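Local coordinates for LPXTG cell wall surface protein (Streptococcus gordonii, PDB 4IGB) that is a peptidoglycan-anchored surface protein of an oral streptococcus, probably an adhesin, of which this piece holds the N-terminal N1 and N2 domains, at residues G67-F72 and F138-E143; N101-D106 and Y182-E187; N215-V220 and D238-I243. All coordinates share one frame; numbering follows the deposited sequence.

Contact 1: residues G67-F72 and F138-E143; sequences GEMENF and FFSISE
Glu70 and Ile141 hold the two strands together through a pair of backbone bonds, Glu70 N to Ile141 O at 2.9 Å and Ile141 N to Glu70 O at 2.8 Å. Further along, Phe72 N gives a more bent bond to Phe139 O, and Phe72 O collects two weak bonds, from Phe138 N and Phe139 N. At the other end a water donates to Glu68 O and accepts from Glu143 N, bridging the two chains beyond the Glu70-Ile141 pair.

The aromatic contact is carried by Phe72 and Phe139, which lie side by side and point the same way. Phe72 CD1 sits 3.3 Å from Phe139 CD2, with the ring planes 46° apart. Phe138 CE2 approaches Phe72 CB at 3.7 Å, and Phe111 meets both Phe138 and Phe139 edge-to-face.

The face bearing Met69, Asn71, Ser140 and Ser142 is more mixed. Met69 turns at its last torsion (chi3 -75°), which lays CE 3.7 Å from Ser140 OG. Asn71 ND2 comes beside Ser140 CB and is hydrogen-bonded to Glu137.

With Phe138 and Phe139 both opposite Phe72, the pairing is a classic beta bulge in the antiparallel sheet of the N1 domain.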
ATOM      1  N   GLY B  67      -1.232  -5.036  25.180  1.00 49.40           N
ATOM      2  CA  GLY B  67      -0.156  -5.361  26.100  1.00 40.35           C
ATOM      3  C   GLY B  67       1.133  -4.568  25.917  1.00 30.56           C
ATOM      4  O   GLY B  67       1.492  -3.790  26.793  1.00 39.76           O
ATOM      5  N   GLU B  68       1.844  -4.766  24.808  1.00 31.67           N
ATOM      6  CA  GLU B  68       3.186  -4.171  24.659  1.00 29.96           C
ATOM      7  C   GLU B  68       3.274  -3.116  23.553  1.00 28.32           C
ATOM      8  O   GLU B  68       2.717  -3.271  22.464  1.00 22.09           O
ATOM      9  CB  GLU B  68       4.262  -5.249  24.467  1.00 28.69           C
ATOM     10  CG  GLU B  68       4.303  -6.311  25.579  1.00 25.05           C
ATOM     11  CD  GLU B  68       4.686  -5.765  26.941  1.00 30.10           C
ATOM     12  OE1 GLU B  68       5.490  -4.823  27.022  1.00 27.54           O
ATOM     13  OE2 GLU B  68       4.197  -6.296  27.958  1.00 34.56           O
ATOM     14  N   MET B  69       3.977  -2.033  23.853  1.00 21.19           N
ATOM     15  CA  MET B  69       4.016  -0.880  22.967  1.00 19.56           C
ATOM     16  C   MET B  69       5.425  -0.312  22.896  1.00 25.10           C
ATOM     17  O   MET B  69       6.163  -0.314  23.886  1.00 20.69           O
ATOM     18  CB  MET B  69       3.069   0.208  23.484  1.00 24.03           C
ATOM     19  CG  MET B  69       3.285   1.584  22.861  1.00 26.71           C
ATOM     20  SD  MET B  69       2.156   2.839  23.504  1.00 21.61           S
ATOM     21  CE  MET B  69       0.638   2.375  22.668  1.00 17.66           C
ATOM     22  N   GLU B  70       5.794   0.177  21.721  1.00 22.70           N
ATOM     23  CA  GLU B  70       6.997   0.980  21.606  1.00 18.23           C
ATOM     24  C   GLU B  70       6.555   2.397  21.328  1.00 16.80           C
ATOM     25  O   GLU B  70       5.866   2.664  20.335  1.00 16.38           O
ATOM     26  CB  GLU B  70       7.929   0.448  20.516  1.00 13.67           C
ATOM     27  CG  GLU B  70       9.328   1.111  20.529  1.00 21.42           C
ATOM     28  CD  GLU B  70      10.212   0.643  21.674  1.00 20.16           C
ATOM     29  OE1 GLU B  70       9.854  -0.333  22.369  1.00 20.12           O
ATOM     30  OE2 GLU B  70      11.283   1.250  21.876  1.00 23.18           O
ATOM     31  N   ASN B  71       6.944   3.305  22.217  1.00 17.33           N
ATOM     32  CA  ASN B  71       6.433   4.669  22.199  1.00 22.25           C
ATOM     33  C   ASN B  71       7.487   5.689  21.841  1.00 24.13           C
ATOM     34  O   ASN B  71       8.647   5.547  22.221  1.00 21.91           O
ATOM     35  CB  ASN B  71       5.847   5.052  23.559  1.00 14.50           C
ATOM     36  CG  ASN B  71       4.901   6.225  23.463  1.00 19.05           C
ATOM     37  OD1 ASN B  71       4.876   7.071  24.353  1.00 29.86           O
ATOM     38  ND2 ASN B  71       4.122   6.294  22.383  1.00 19.03           N
ATOM     39  N   PHE B  72       7.071   6.740  21.143  1.00 19.61           N
ATOM     40  CA  PHE B  72       8.000   7.776  20.711  1.00 18.87           C
ATOM     41  C   PHE B  72       7.440   9.154  21.000  1.00 17.14           C
ATOM     42  O   PHE B  72       6.326   9.501  20.569  1.00 20.57           O
ATOM     43  CB  PHE B  72       8.292   7.655  19.214  1.00 16.37           C
ATOM     44  CG  PHE B  72       8.934   6.361  18.816  1.00 17.36           C
ATOM     45  CD1 PHE B  72       8.171   5.215  18.647  1.00 14.17           C
ATOM     46  CD2 PHE B  72      10.304   6.296  18.577  1.00 21.07           C
ATOM     47  CE1 PHE B  72       8.765   4.025  18.246  1.00 17.50           C
ATOM     48  CE2 PHE B  72      10.901   5.109  18.202  1.00 16.63           C
ATOM     49  CZ  PHE B  72      10.130   3.970  18.031  1.00 15.34           C
ATOM     50  N   PHE B 138       3.972  11.642  19.613  1.00 22.23           N
ATOM     51  CA  PHE B 138       3.712  11.696  18.173  1.00 19.77           C
ATOM     52  C   PHE B 138       3.501  10.351  17.483  1.00 17.95           C
ATOM     53  O   PHE B 138       2.872  10.297  16.432  1.00 16.05           O
ATOM     54  CB  PHE B 138       4.765  12.537  17.427  1.00 17.28           C
ATOM     55  CG  PHE B 138       6.082  11.848  17.225  1.00 19.11           C
ATOM     56  CD1 PHE B 138       6.380  11.243  16.015  1.00 22.13           C
ATOM     57  CD2 PHE B 138       7.043  11.829  18.237  1.00 15.64           C
ATOM     58  CE1 PHE B 138       7.603  10.620  15.819  1.00 20.81           C
ATOM     59  CE2 PHE B 138       8.262  11.200  18.047  1.00 14.77           C
ATOM     60  CZ  PHE B 138       8.550  10.605  16.840  1.00 15.97           C
ATOM     61  N   PHE B 139       3.997   9.269  18.075  1.00 18.64           N
ATOM     62  CA  PHE B 139       4.030   7.992  17.374  1.00 13.09           C
ATOM     63  C   PHE B 139       4.204   6.803  18.305  1.00 23.40           C
ATOM     64  O   PHE B 139       4.992   6.850  19.254  1.00 16.32           O
ATOM     65  CB  PHE B 139       5.179   8.013  16.345  1.00 14.68           C
ATOM     66  CG  PHE B 139       5.373   6.715  15.607  1.00 16.22           C
ATOM     67  CD1 PHE B 139       4.480   6.319  14.621  1.00 17.62           C
ATOM     68  CD2 PHE B 139       6.465   5.903  15.883  1.00 19.96           C
ATOM     69  CE1 PHE B 139       4.666   5.134  13.918  1.00 15.86           C
ATOM     70  CE2 PHE B 139       6.658   4.708  15.181  1.00 20.81           C
ATOM     71  CZ  PHE B 139       5.757   4.326  14.209  1.00 12.26           C
ATOM     72  N   SER B 140       3.482   5.720  18.020  1.00 14.88           N
ATOM     73  CA  SER B 140       3.682   4.487  18.773  1.00 15.83           C
ATOM     74  C   SER B 140       3.430   3.302  17.878  1.00 16.93           C
ATOM     75  O   SER B 140       2.745   3.411  16.848  1.00 17.89           O
ATOM     76  CB  SER B 140       2.775   4.413  20.019  1.00 14.92           C
ATOM     77  OG  SER B 140       1.407   4.288  19.650  1.00 25.08           O
ATOM     78  N   ILE B 141       3.998   2.172  18.278  1.00 17.94           N
ATOM     79  CA  ILE B 141       3.764   0.899  17.621  1.00 18.63           C
ATOM     80  C   ILE B 141       3.194  -0.075  18.648  1.00 21.85           C
ATOM     81  O   ILE B 141       3.794  -0.302  19.694  1.00 21.07           O
ATOM     82  CB  ILE B 141       5.075   0.329  17.070  1.00 16.80           C
ATOM     83  CG1 ILE B 141       5.718   1.335  16.116  1.00 17.75           C
ATOM     84  CG2 ILE B 141       4.834  -1.015  16.387  1.00 17.12           C
ATOM     85  CD1 ILE B 141       7.080   0.900  15.600  1.00 18.18           C
ATOM     86  N   SER B 142       2.036  -0.643  18.353  1.00 18.30           N
ATOM     87  CA  SER B 142       1.412  -1.604  19.254  1.00 20.83           C
ATOM     88  C   SER B 142       0.249  -2.260  18.559  1.00 23.59           C
ATOM     89  O   SER B 142      -0.175  -1.834  17.483  1.00 15.27           O
ATOM     90  CB  SER B 142       0.853  -0.907  20.485  1.00 23.30           C
ATOM     91  OG  SER B 142      -0.387  -0.300  20.159  1.00 25.09           O
ATOM     92  N   GLU B 143      -0.298  -3.289  19.193  1.00 21.02           N
ATOM     93  CA  GLU B 143      -1.531  -3.850  18.686  1.00 19.38           C
ATOM     94  C   GLU B 143      -2.679  -3.646  19.666  1.00 21.06           C
ATOM     95  O   GLU B 143      -3.582  -4.462  19.740  1.00 23.59           O
ATOM     96  CB  GLU B 143      -1.341  -5.314  18.276  1.00 22.90           C
ATOM     97  CG  GLU B 143      -0.402  -5.461  17.081  1.00 22.13           C
ATOM     98  CD  GLU B 143      -0.125  -6.906  16.698  1.00 23.18           C
ATOM     99  OE1 GLU B 143      -0.318  -7.255  15.525  1.00 25.78           O
ATOM    100  OE2 GLU B 143       0.312  -7.691  17.562  1.00 26.22           O
TER
HETATM  101  O   HOH W   1       0.702  -4.690  21.400  1.00 37.84           O

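Contact 2: residues N101-D106 and Y182-E187; sequences NGKQVD and YADGTE
Thr186 OG1 receives the ammonium of Lys103, whose NZ donates to it at 2.7 Å, tip to tip. The same hydroxyl donates to Asp184 OD1 at 2.6 Å, and Thr186 N also reaches that oxygen, from above the carboxylate plane, closing an Asx turn.

The extended lysine chain crosses Tyr182 at about a right angle. Lys103 CD lies over the ring centre, 3.6 Å from the centroid, in a CH-pi contact; NZ, farther off-centre, makes a cation-pi contact 4.5 Å from the ring centroid. Tyr182 OH accepts a weak bond from Asn101 ND2, but its stronger partner is Asp189.

Ala183 N donates to Gln104 O at 2.9 Å, while a water links Gln104 O to Asp184 N within the type I turn from Tyr182 to Gly185. Asp106, whose OD2 lies 3.3 Å from Ala183 CB, is held at OD1 by Gln104 NE2, on the syn lone pair and in the glutamine's amide plane, and by the backbone N of Asn96.

Asp184 OD2 stays 4.4 Å from Lys103 NZ, too far for a salt bridge; its charge may still help hold the ammonium through space, while the hydroxyl, accepting from lysine and donating to carboxylate, links the two indirectly.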
ATOM      1  N   ASN B 101       4.873 -12.925  -3.926  1.00 30.80           N
ATOM      2  CA  ASN B 101       5.429 -13.421  -5.187  1.00 33.67           C
ATOM      3  C   ASN B 101       6.772 -14.106  -4.959  1.00 34.12           C
ATOM      4  O   ASN B 101       7.712 -13.899  -5.729  1.00 33.00           O
ATOM      5  CB  ASN B 101       5.617 -12.279  -6.206  1.00 32.19           C
ATOM      6  CG  ASN B 101       4.304 -11.609  -6.615  1.00 37.63           C
ATOM      7  OD1 ASN B 101       3.261 -12.258  -6.755  1.00 37.77           O
ATOM      8  ND2 ASN B 101       4.359 -10.295  -6.814  1.00 37.60           N
ATOM      9  N   GLY B 102       6.859 -14.906  -3.894  1.00 25.65           N
ATOM     10  CA  GLY B 102       8.087 -15.577  -3.513  1.00 25.00           C
ATOM     11  C   GLY B 102       9.146 -14.684  -2.864  1.00 33.09           C
ATOM     12  O   GLY B 102      10.186 -15.173  -2.419  1.00 34.35           O
ATOM     13  N   LYS B 103       8.886 -13.381  -2.794  1.00 25.12           N
ATOM     14  CA  LYS B 103       9.887 -12.417  -2.319  1.00 26.89           C
ATOM     15  C   LYS B 103       9.564 -11.809  -0.950  1.00 25.43           C
ATOM     16  O   LYS B 103       8.426 -11.418  -0.677  1.00 19.17           O
ATOM     17  CB  LYS B 103      10.049 -11.280  -3.337  1.00 22.40           C
ATOM     18  CG  LYS B 103      10.584 -11.715  -4.707  1.00 31.48           C
ATOM     19  CD  LYS B 103      10.505 -10.546  -5.692  1.00 27.40           C
ATOM     20  CE  LYS B 103      11.434 -10.737  -6.877  1.00 30.84           C
ATOM     21  NZ  LYS B 103      11.206  -9.636  -7.866  1.00 42.97           N
ATOM     22  N   GLN B 104      10.577 -11.710  -0.098  1.00 21.17           N
ATOM     23  CA  GLN B 104      10.430 -10.981   1.158  1.00 22.59           C
ATOM     24  C   GLN B 104      10.275  -9.473   0.919  1.00 21.09           C
ATOM     25  O   GLN B 104      11.005  -8.866   0.114  1.00 18.23           O
ATOM     26  CB  GLN B 104      11.618 -11.236   2.083  1.00 16.08           C
ATOM     27  CG  GLN B 104      11.663 -10.302   3.286  1.00 20.77           C
ATOM     28  CD  GLN B 104      12.898 -10.530   4.146  1.00 30.29           C
ATOM     29  OE1 GLN B 104      13.397 -11.653   4.237  1.00 28.40           O
ATOM     30  NE2 GLN B 104      13.402  -9.463   4.771  1.00 20.90           N
ATOM     31  N   VAL B 105       9.328  -8.884   1.643  1.00 17.30           N
ATOM     32  CA  VAL B 105       9.030  -7.461   1.557  1.00 20.90           C
ATOM     33  C   VAL B 105       9.386  -6.781   2.868  1.00 17.78           C
ATOM     34  O   VAL B 105       9.115  -7.313   3.949  1.00 18.82           O
ATOM     35  CB  VAL B 105       7.534  -7.212   1.235  1.00 20.49           C
ATOM     36  CG1 VAL B 105       7.228  -5.710   1.168  1.00 17.12           C
ATOM     37  CG2 VAL B 105       7.154  -7.890  -0.074  1.00 13.59           C
ATOM     38  N   ASP B 106      10.022  -5.617   2.760  1.00 20.52           N
ATOM     39  CA  ASP B 106      10.292  -4.754   3.913  1.00 20.53           C
ATOM     40  C   ASP B 106       9.512  -3.450   3.822  1.00 18.18           C
ATOM     41  O   ASP B 106       9.149  -3.014   2.731  1.00 18.14           O
ATOM     42  CB  ASP B 106      11.784  -4.417   4.027  1.00 15.63           C
ATOM     43  CG  ASP B 106      12.661  -5.649   4.084  1.00 19.91           C
ATOM     44  OD1 ASP B 106      12.283  -6.639   4.739  1.00 17.91           O
ATOM     45  OD2 ASP B 106      13.730  -5.631   3.444  1.00 24.10           O
ATOM     46  N   TYR B 182      11.049  -4.884  -2.047  1.00 17.89           N
ATOM     47  CA  TYR B 182      11.606  -6.226  -1.994  1.00 12.52           C
ATOM     48  C   TYR B 182      13.009  -6.208  -1.347  1.00 18.09           C
ATOM     49  O   TYR B 182      13.897  -5.449  -1.754  1.00 19.47           O
ATOM     50  CB  TYR B 182      11.679  -6.855  -3.391  1.00 20.32           C
ATOM     51  CG  TYR B 182      10.337  -7.160  -4.032  1.00 17.67           C
ATOM     52  CD1 TYR B 182       9.345  -7.826  -3.332  1.00 17.86           C
ATOM     53  CD2 TYR B 182      10.065  -6.762  -5.340  1.00 15.07           C
ATOM     54  CE1 TYR B 182       8.114  -8.103  -3.924  1.00 19.88           C
ATOM     55  CE2 TYR B 182       8.845  -7.028  -5.940  1.00 20.10           C
ATOM     56  CZ  TYR B 182       7.865  -7.705  -5.226  1.00 28.74           C
ATOM     57  OH  TYR B 182       6.638  -7.981  -5.817  1.00 21.49           O
ATOM     58  N   ALA B 183      13.215  -7.082  -0.377  1.00 16.45           N
ATOM     59  CA  ALA B 183      14.500  -7.167   0.291  1.00 17.93           C
ATOM     60  C   ALA B 183      15.596  -7.590  -0.679  1.00 20.00           C
ATOM     61  O   ALA B 183      16.740  -7.180  -0.528  1.00 21.97           O
ATOM     62  CB  ALA B 183      14.427  -8.132   1.464  1.00 16.60           C
ATOM     63  N   ASP B 184      15.259  -8.406  -1.676  1.00 19.60           N
ATOM     64  CA  ASP B 184      16.295  -8.930  -2.571  1.00 21.13           C
ATOM     65  C   ASP B 184      16.865  -7.882  -3.542  1.00 25.83           C
ATOM     66  O   ASP B 184      17.870  -8.131  -4.220  1.00 26.99           O
ATOM     67  CB  ASP B 184      15.832 -10.193  -3.318  1.00 24.48           C
ATOM     68  CG  ASP B 184      14.716  -9.927  -4.313  1.00 24.50           C
ATOM     69  OD1 ASP B 184      14.384  -8.749  -4.561  1.00 23.97           O
ATOM     70  OD2 ASP B 184      14.171 -10.910  -4.861  1.00 31.04           O
ATOM     71  N   GLY B 185      16.233  -6.712  -3.599  1.00 25.53           N
ATOM     72  CA  GLY B 185      16.750  -5.613  -4.405  1.00 27.64           C
ATOM     73  C   GLY B 185      16.214  -5.537  -5.823  1.00 27.60           C
ATOM     74  O   GLY B 185      16.620  -4.665  -6.607  1.00 25.05           O
ATOM     75  N   THR B 186      15.318  -6.454  -6.169  1.00 18.02           N
ATOM     76  CA  THR B 186      14.625  -6.386  -7.455  1.00 20.10           C
ATOM     77  C   THR B 186      13.598  -5.270  -7.440  1.00 16.61           C
ATOM     78  O   THR B 186      13.188  -4.807  -6.370  1.00 18.44           O
ATOM     79  CB  THR B 186      13.903  -7.714  -7.810  1.00 17.12           C
ATOM     80  OG1 THR B 186      13.061  -8.116  -6.723  1.00 18.46           O
ATOM     81  CG2 THR B 186      14.917  -8.812  -8.095  1.00 31.07           C
ATOM     82  N   GLU B 187      13.177  -4.848  -8.628  1.00 19.85           N
ATOM     83  CA  GLU B 187      12.244  -3.743  -8.763  1.00 18.09           C
ATOM     84  C   GLU B 187      10.922  -4.042  -8.056  1.00 18.99           C
ATOM     85  O   GLU B 187      10.358  -5.116  -8.214  1.00 15.27           O
ATOM     86  CB  GLU B 187      12.033  -3.407 -10.241  1.00 23.51           C
ATOM     87  CG  GLU B 187      13.264  -2.748 -10.888  1.00 38.12           C
ATOM     88  CD  GLU B 187      13.275  -2.871 -12.411  1.00 55.68           C
ATOM     89  OE1 GLU B 187      13.032  -1.852 -13.097  1.00 34.46           O
ATOM     90  OE2 GLU B 187      13.538  -3.990 -12.917  1.00 58.78           O
TER
HETATM   91  O   HOH W   2      12.800  -9.865  -1.756  1.00 17.35           O

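Contact 3: residues N215-V220 and D238-I243; sequences NYQNDV and DRTSWI
A single-turn helix, residues 216-219, packs here against strand 239-243, near the edge of the eight-stranded antiparallel sheet of the N1 domain. The main side-chain contact is T-shaped: the edge of the Trp242 six-membered ring points at one face of Tyr216, with centroids 5.0 Å apart and planes at 90°. Trp242 CH2 comes down toward the rim of the tyrosine ring, 3.6 Å from Tyr216 CE1. With CG anti to the backbone N (chi1 170°), Tyr216 swings its ring from the first turn of the helix toward the strand; its hydroxyl bonds to Glu16 of strand 14-19. Trp242 NE1 is likewise taken up, by Gln233.

Thr240 crosses Tyr216 obliquely, on the side of Tyr216 CD2. Thr240 OG1 donates to a water at 2.8 Å, and that water donates in turn to Gln217 OE1 at 2.7 Å, a polar bridge beside the aromatic pair.

At the start of the helix, Asn215 N donates to Asp238 O at 2.9 Å, arriving from above the carbonyl plane. Aromatic residues and a water thus seat a short connecting helix that carries the chain from strand 210-214 of the eight-stranded sheet into strand 220-226 of the five-stranded mixed one.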
ATOM      1  N   ASN B 215       1.114  15.801  -2.887  1.00 17.56           N
ATOM      2  CA  ASN B 215       1.236  15.477  -4.305  1.00 20.70           C
ATOM      3  C   ASN B 215       0.189  14.420  -4.701  1.00 16.45           C
ATOM      4  O   ASN B 215       0.421  13.536  -5.533  1.00 13.94           O
ATOM      5  CB  ASN B 215       2.660  14.982  -4.566  1.00 15.72           C
ATOM      6  CG  ASN B 215       3.132  15.237  -5.976  1.00 35.97           C
ATOM      7  OD1 ASN B 215       4.053  14.564  -6.460  1.00 44.60           O
ATOM      8  ND2 ASN B 215       2.520  16.208  -6.647  1.00 32.44           N
ATOM      9  N   TYR B 216      -0.977  14.538  -4.088  1.00 14.19           N
ATOM     10  CA  TYR B 216      -2.035  13.534  -4.207  1.00 14.20           C
ATOM     11  C   TYR B 216      -2.336  13.059  -5.627  1.00 20.05           C
ATOM     12  O   TYR B 216      -2.243  11.866  -5.912  1.00 18.31           O
ATOM     13  CB  TYR B 216      -3.299  14.071  -3.531  1.00 15.26           C
ATOM     14  CG  TYR B 216      -4.562  13.276  -3.758  1.00 18.00           C
ATOM     15  CD1 TYR B 216      -4.611  11.911  -3.490  1.00 17.57           C
ATOM     16  CD2 TYR B 216      -5.731  13.906  -4.184  1.00 17.69           C
ATOM     17  CE1 TYR B 216      -5.782  11.187  -3.674  1.00 19.08           C
ATOM     18  CE2 TYR B 216      -6.907  13.195  -4.364  1.00 22.56           C
ATOM     19  CZ  TYR B 216      -6.930  11.838  -4.106  1.00 15.92           C
ATOM     20  OH  TYR B 216      -8.098  11.132  -4.277  1.00 20.96           O
ATOM     21  N   GLN B 217      -2.696  13.989  -6.517  1.00 17.73           N
ATOM     22  CA  GLN B 217      -3.142  13.630  -7.857  1.00 24.10           C
ATOM     23  C   GLN B 217      -1.987  13.102  -8.711  1.00 20.99           C
ATOM     24  O   GLN B 217      -2.200  12.343  -9.659  1.00 21.94           O
ATOM     25  CB  GLN B 217      -3.832  14.821  -8.555  1.00 22.39           C
ATOM     26  CG  GLN B 217      -5.144  15.276  -7.919  1.00 26.47           C
ATOM     27  CD  GLN B 217      -4.965  16.465  -6.962  1.00 35.54           C
ATOM     28  OE1 GLN B 217      -3.917  16.622  -6.331  1.00 22.44           O
ATOM     29  NE2 GLN B 217      -5.987  17.311  -6.873  1.00 19.55           N
ATOM     30  N   ASN B 218      -0.766  13.505  -8.385  1.00 15.75           N
ATOM     31  CA  ASN B 218       0.409  12.955  -9.074  1.00 15.08           C
ATOM     32  C   ASN B 218       0.863  11.596  -8.535  1.00 19.07           C
ATOM     33  O   ASN B 218       1.533  10.849  -9.235  1.00 21.21           O
ATOM     34  CB  ASN B 218       1.590  13.931  -9.021  1.00 22.98           C
ATOM     35  CG  ASN B 218       1.405  15.125  -9.948  1.00 40.82           C
ATOM     36  OD1 ASN B 218       1.806  16.247  -9.622  1.00 40.11           O
ATOM     37  ND2 ASN B 218       0.795  14.890 -11.106  1.00 31.71           N
ATOM     38  N   ASP B 219       0.486  11.267  -7.301  1.00 18.17           N
ATOM     39  CA  ASP B 219       1.062  10.088  -6.622  1.00 18.07           C
ATOM     40  C   ASP B 219       0.099   8.930  -6.394  1.00 17.69           C
ATOM     41  O   ASP B 219       0.523   7.809  -6.096  1.00 15.79           O
ATOM     42  CB  ASP B 219       1.661  10.480  -5.271  1.00 17.81           C
ATOM     43  CG  ASP B 219       2.977  11.233  -5.405  1.00 26.00           C
ATOM     44  OD1 ASP B 219       3.458  11.393  -6.537  1.00 23.49           O
ATOM     45  OD2 ASP B 219       3.522  11.661  -4.368  1.00 25.13           O
ATOM     46  N   VAL B 220      -1.198   9.209  -6.499  1.00 18.42           N
ATOM     47  CA  VAL B 220      -2.196   8.193  -6.225  1.00 15.90           C
ATOM     48  C   VAL B 220      -2.914   7.765  -7.505  1.00 21.40           C
ATOM     49  O   VAL B 220      -3.310   8.605  -8.336  1.00 18.61           O
ATOM     50  CB  VAL B 220      -3.186   8.664  -5.123  1.00 16.50           C
ATOM     51  CG1 VAL B 220      -4.337   7.703  -4.973  1.00 15.44           C
ATOM     52  CG2 VAL B 220      -2.451   8.793  -3.814  1.00 14.77           C
ATOM     53  N   ASP B 238      -0.558  21.577  -3.068  1.00 25.29           N
ATOM     54  CA  ASP B 238       0.531  20.686  -2.653  1.00 22.98           C
ATOM     55  C   ASP B 238       0.067  19.373  -2.020  1.00 28.49           C
ATOM     56  O   ASP B 238       0.887  18.498  -1.748  1.00 21.49           O
ATOM     57  CB  ASP B 238       1.411  21.392  -1.636  1.00 25.90           C
ATOM     58  CG  ASP B 238       0.673  21.678  -0.347  1.00 33.81           C
ATOM     59  OD1 ASP B 238      -0.283  22.481  -0.391  1.00 33.10           O
ATOM     60  OD2 ASP B 238       1.038  21.103   0.703  1.00 39.52           O
ATOM     61  N   ARG B 239      -1.230  19.241  -1.760  1.00 23.70           N
ATOM     62  CA  ARG B 239      -1.717  18.138  -0.933  1.00 21.16           C
ATOM     63  C   ARG B 239      -3.236  18.101  -0.962  1.00 24.96           C
ATOM     64  O   ARG B 239      -3.887  19.134  -1.148  1.00 22.95           O
ATOM     65  CB  ARG B 239      -1.323  18.382   0.519  1.00 21.40           C
ATOM     66  CG  ARG B 239      -2.226  19.429   1.175  1.00 21.14           C
ATOM     67  CD  ARG B 239      -1.940  19.614   2.647  1.00 21.94           C
ATOM     68  NE  ARG B 239      -0.523  19.823   2.878  1.00 29.89           N
ATOM     69  CZ  ARG B 239       0.017  20.046   4.069  1.00 43.06           C
ATOM     70  NH1 ARG B 239      -0.758  20.099   5.153  1.00 29.89           N
ATOM     71  NH2 ARG B 239       1.337  20.216   4.170  1.00 36.34           N
ATOM     72  N   THR B 240      -3.796  16.921  -0.735  1.00 17.25           N
ATOM     73  CA  THR B 240      -5.226  16.788  -0.560  1.00 15.98           C
ATOM     74  C   THR B 240      -5.470  16.217   0.834  1.00 23.70           C
ATOM     75  O   THR B 240      -4.787  15.288   1.253  1.00 22.62           O
ATOM     76  CB  THR B 240      -5.827  15.889  -1.666  1.00 23.67           C
ATOM     77  OG1 THR B 240      -5.685  16.556  -2.923  1.00 19.05           O
ATOM     78  CG2 THR B 240      -7.305  15.596  -1.421  1.00 14.15           C
ATOM     79  N   SER B 241      -6.422  16.797   1.558  1.00 18.46           N
ATOM     80  CA  SER B 241      -6.676  16.411   2.942  1.00 17.66           C
ATOM     81  C   SER B 241      -8.068  15.842   3.096  1.00 22.57           C
ATOM     82  O   SER B 241      -8.995  16.256   2.399  1.00 19.68           O
ATOM     83  CB  SER B 241      -6.550  17.621   3.865  1.00 20.22           C
ATOM     84  OG  SER B 241      -5.221  18.104   3.909  1.00 19.62           O
ATOM     85  N   TRP B 242      -8.212  14.898   4.016  1.00 18.34           N
ATOM     86  CA  TRP B 242      -9.519  14.375   4.373  1.00 17.87           C
ATOM     87  C   TRP B 242      -9.818  14.762   5.807  1.00 24.99           C
ATOM     88  O   TRP B 242      -9.102  14.366   6.729  1.00 24.64           O
ATOM     89  CB  TRP B 242      -9.579  12.865   4.133  1.00 12.30           C
ATOM     90  CG  TRP B 242      -9.605  12.581   2.673  1.00 18.92           C
ATOM     91  CD1 TRP B 242     -10.715  12.483   1.873  1.00 17.97           C
ATOM     92  CD2 TRP B 242      -8.472  12.421   1.803  1.00 20.60           C
ATOM     93  NE1 TRP B 242     -10.340  12.244   0.573  1.00 20.25           N
ATOM     94  CE2 TRP B 242      -8.968  12.199   0.503  1.00 19.67           C
ATOM     95  CE3 TRP B 242      -7.087  12.426   2.002  1.00 20.69           C
ATOM     96  CZ2 TRP B 242      -8.135  11.983  -0.587  1.00 16.72           C
ATOM     97  CZ3 TRP B 242      -6.257  12.204   0.909  1.00 20.42           C
ATOM     98  CH2 TRP B 242      -6.786  11.988  -0.363  1.00 22.03           C
ATOM     99  N   ILE B 243     -10.861  15.566   5.988  1.00 19.00           N
ATOM    100  CA  ILE B 243     -11.058  16.269   7.249  1.00 17.73           C
ATOM    101  C   ILE B 243     -12.305  15.788   7.971  1.00 23.36           C
ATOM    102  O   ILE B 243     -13.358  15.646   7.361  1.00 23.43           O
ATOM    103  CB  ILE B 243     -11.120  17.780   7.011  1.00 24.53           C
ATOM    104  CG1 ILE B 243      -9.828  18.238   6.313  1.00 21.37           C
ATOM    105  CG2 ILE B 243     -11.329  18.530   8.336  1.00 20.71           C
ATOM    106  CD1 ILE B 243      -9.907  19.603   5.659  1.00 25.27           C
TER
HETATM  107  O   HOH W   3      -3.422  17.832  -4.020  1.00 25.99           O

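All three contacts belong to the N1 domain, spread widely through it: their centres lie 27 to 28 Å apart, and the nearest atoms of any two are about 13 to 16 Å apart, so none touches another. Contact 1 pairs neighbouring strands of the six-stranded antiparallel sheet. Contacts 2 and 3 both reach the eight-stranded sheet, on opposite sides of the chain's centre, one through strand 103-118 and the turn that follows strand 170-182, the other through strand 239-243. Along the chain the segments of contacts 1 and 2 alternate, while contact 3 opens after both have closed. The interleaving means the chain passes back and forth between the two sheets, consistent with a single domain.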